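Local coordinates for protein Phospholipase/Carboxylesterase (Haliangium ochraceum, PDB 4Q82) that probably hydrolyses carboxylic ester bonds, as expected of a serine hydrolase of the phospholipase/carboxylesterase group with an alpha/beta fold, at residues A[156-161]-A[271-276]. Numbering follows the deposited sequence.
Sequences ESRIYL and WLLSQS
Leu272 lies over one face of the Tyr160 ring, where the C-terminal helix 268-273 packs against a central strand, 158-163, of the mixed sheet in what is most probably an alpha/beta-hydrolase fold. The evidence for a CH-pi contact is direct: Leu272 CB sits 4.0 Å from the ring centroid and 5° off the ring normal, while Leu272 CD2 reaches Tyr160 CD1 at 3.7 Å. With CG beside its backbone N (chi1 -52°), Tyr160 lays its ring under Leu272; Arg158 O lies on the opposite face, offset toward the rim. Beyond these segments, Leu272 also touches Met83, Ala186 and Val188, side chains of the two neighbouring strands. Next, Leu273 turns its branch back, CD2 coming within 3.8 Å of Arg158 NH1 obliquely to the guanidinium. A water joins the same pair, donating to Leu273 O at 2.9 Å and accepting a weak bond from NH1; the stronger partner of Arg158 is Asp155, in a salt bridge through NE. At Gln275 the backbone carbonyl takes the contact's direct hydrogen bond: Tyr160 OH donates to Gln275 O over 2.7 Å, with a C=O...donor angle of 162° and the acceptor in the ring plane. The Gln275 amide instead turns to Asp242. Replacing Tyr160 with an alanine would probably deprive Gln275 O of this donor and open a gap beneath Leu272, so that the chain at Gln275 would be less firmly tied to the strand. Last comes Ser276, whose CB rests against the aliphatic CG of Arg158 at 3.9 Å and whose CA approaches Ser157 O at 3.2 Å in a strongly bent CA-H...O contact.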
loop_
_atom_site.group_PDB
_atom_site.type_symbol
_atom_site.label_atom_id
_atom_site.label_comp_id
_atom_site.label_asym_id
_atom_site.label_seq_id
_atom_site.Cartn_x
_atom_site.Cartn_y
_atom_site.Cartn_z
ATOM N N GLU A 156 -2.046 -13.704 -8.354
ATOM C CA GLU A 156 -1.227 -13.830 -7.159
ATOM C C GLU A 156 0.244 -13.543 -7.415
ATOM O O GLU A 156 1.013 -13.394 -6.466
ATOM C CB GLU A 156 -1.405 -15.220 -6.546
ATOM C CG GLU A 156 -2.792 -15.397 -5.963
ATOM C CD GLU A 156 -3.008 -16.768 -5.356
ATOM O OE1 GLU A 156 -2.004 -17.433 -5.009
ATOM O OE2 GLU A 156 -4.186 -17.168 -5.225
ATOM N N SER A 157 0.635 -13.438 -8.686
ATOM C CA SER A 157 1.996 -13.017 -9.001
ATOM C C SER A 157 2.143 -11.491 -8.955
ATOM O O SER A 157 3.247 -10.969 -9.116
ATOM C CB SER A 157 2.428 -13.528 -10.375
ATOM O OG SER A 157 1.741 -12.834 -11.397
ATOM N N ARG A 158 1.039 -10.780 -8.740
ATOM C CA ARG A 158 1.081 -9.320 -8.729
ATOM C C ARG A 158 0.267 -8.759 -7.574
ATOM O O ARG A 158 -0.734 -8.077 -7.778
ATOM C CB ARG A 158 0.587 -8.754 -10.069
ATOM C CG ARG A 158 1.601 -8.961 -11.185
ATOM C CD ARG A 158 1.154 -8.349 -12.499
ATOM N NE ARG A 158 -0.061 -8.977 -13.010
ATOM C CZ ARG A 158 -0.934 -8.369 -13.808
ATOM N NH1 ARG A 158 -0.731 -7.110 -14.183
ATOM N NH2 ARG A 158 -2.016 -9.017 -14.224
ATOM N N ILE A 159 0.719 -9.068 -6.359
ATOM C CA ILE A 159 0.146 -8.516 -5.141
ATOM C C ILE A 159 1.040 -7.383 -4.628
ATOM O O ILE A 159 2.221 -7.601 -4.344
ATOM C CB ILE A 159 -0.016 -9.606 -4.044
ATOM C CG1 ILE A 159 -0.901 -10.761 -4.547
ATOM C CG2 ILE A 159 -0.584 -8.989 -2.761
ATOM C CD1 ILE A 159 -0.727 -12.029 -3.737
ATOM N N TYR A 160 0.473 -6.182 -4.523
ATOM C CA TYR A 160 1.212 -4.971 -4.120
ATOM C C TYR A 160 0.739 -4.416 -2.784
ATOM O O TYR A 160 -0.458 -4.336 -2.517
ATOM C CB TYR A 160 1.074 -3.902 -5.213
ATOM C CG TYR A 160 1.449 -4.447 -6.569
ATOM C CD1 TYR A 160 2.711 -5.002 -6.783
ATOM C CD2 TYR A 160 0.550 -4.413 -7.637
ATOM C CE1 TYR A 160 3.066 -5.516 -8.017
ATOM C CE2 TYR A 160 0.905 -4.913 -8.886
ATOM C CZ TYR A 160 2.168 -5.455 -9.070
ATOM O OH TYR A 160 2.533 -5.948 -10.312
ATOM N N LEU A 161 1.695 -4.060 -1.934
ATOM C CA LEU A 161 1.397 -3.539 -0.607
ATOM C C LEU A 161 1.793 -2.078 -0.571
ATOM O O LEU A 161 2.901 -1.734 -0.978
ATOM C CB LEU A 161 2.160 -4.348 0.456
ATOM C CG LEU A 161 2.029 -3.905 1.920
ATOM C CD1 LEU A 161 0.577 -4.052 2.384
ATOM C CD2 LEU A 161 2.974 -4.759 2.782
ATOM N N TRP A 271 5.495 1.490 -11.990
ATOM C CA TRP A 271 6.591 0.783 -11.327
ATOM C C TRP A 271 6.077 -0.501 -10.666
ATOM O O TRP A 271 6.673 -1.573 -10.839
ATOM C CB TRP A 271 7.293 1.678 -10.284
ATOM C CG TRP A 271 8.460 0.972 -9.618
ATOM C CD1 TRP A 271 9.733 0.811 -10.117
ATOM C CD2 TRP A 271 8.438 0.299 -8.352
ATOM N NE1 TRP A 271 10.509 0.088 -9.215
ATOM C CE2 TRP A 271 9.733 -0.237 -8.131
ATOM C CE3 TRP A 271 7.449 0.104 -7.374
ATOM C CZ2 TRP A 271 10.065 -0.947 -6.962
ATOM C CZ3 TRP A 271 7.783 -0.606 -6.218
ATOM C CH2 TRP A 271 9.080 -1.117 -6.025
ATOM N N LEU A 272 4.983 -0.405 -9.909
ATOM C CA LEU A 272 4.396 -1.611 -9.312
ATOM C C LEU A 272 4.132 -2.666 -10.375
ATOM O O LEU A 272 4.574 -3.811 -10.267
ATOM C CB LEU A 272 3.092 -1.282 -8.571
ATOM C CG LEU A 272 3.272 -0.610 -7.198
ATOM C CD1 LEU A 272 1.891 -0.195 -6.628
ATOM C CD2 LEU A 272 3.952 -1.541 -6.218
ATOM N N LEU A 273 3.436 -2.263 -11.426
ATOM C CA LEU A 273 3.048 -3.218 -12.468
ATOM C C LEU A 273 4.258 -3.819 -13.191
ATOM O O LEU A 273 4.154 -4.880 -13.807
ATOM C CB LEU A 273 2.102 -2.538 -13.468
ATOM C CG LEU A 273 0.695 -2.297 -12.887
ATOM C CD1 LEU A 273 -0.078 -1.303 -13.721
ATOM C CD2 LEU A 273 -0.085 -3.605 -12.772
ATOM N N SER A 274 5.409 -3.163 -13.109
ATOM C CA SER A 274 6.612 -3.749 -13.696
ATOM C C SER A 274 7.192 -4.872 -12.806
ATOM O O SER A 274 8.086 -5.608 -13.224
ATOM C CB SER A 274 7.666 -2.672 -13.953
ATOM O OG SER A 274 8.316 -2.304 -12.752
ATOM N N GLN A 275 6.673 -5.011 -11.590
ATOM C CA GLN A 275 7.144 -6.047 -10.663
ATOM C C GLN A 275 6.198 -7.226 -10.612
ATOM O O GLN A 275 4.987 -7.042 -10.667
ATOM C CB GLN A 275 7.295 -5.464 -9.244
ATOM C CG GLN A 275 8.051 -4.142 -9.221
ATOM C CD GLN A 275 9.469 -4.284 -9.734
ATOM O OE1 GLN A 275 10.074 -5.333 -9.597
ATOM N NE2 GLN A 275 10.006 -3.218 -10.313
ATOM N N SER A 276 6.737 -8.435 -10.472
ATOM C CA SER A 276 5.896 -9.602 -10.296
ATOM C C SER A 276 6.700 -10.746 -9.704
ATOM O O SER A 276 7.925 -10.761 -9.807
ATOM C CB SER A 276 5.278 -10.040 -11.633
ATOM O OG SER A 276 6.281 -10.515 -12.501
HETATM O O HOH W 1 1.749 -5.989 -14.915
#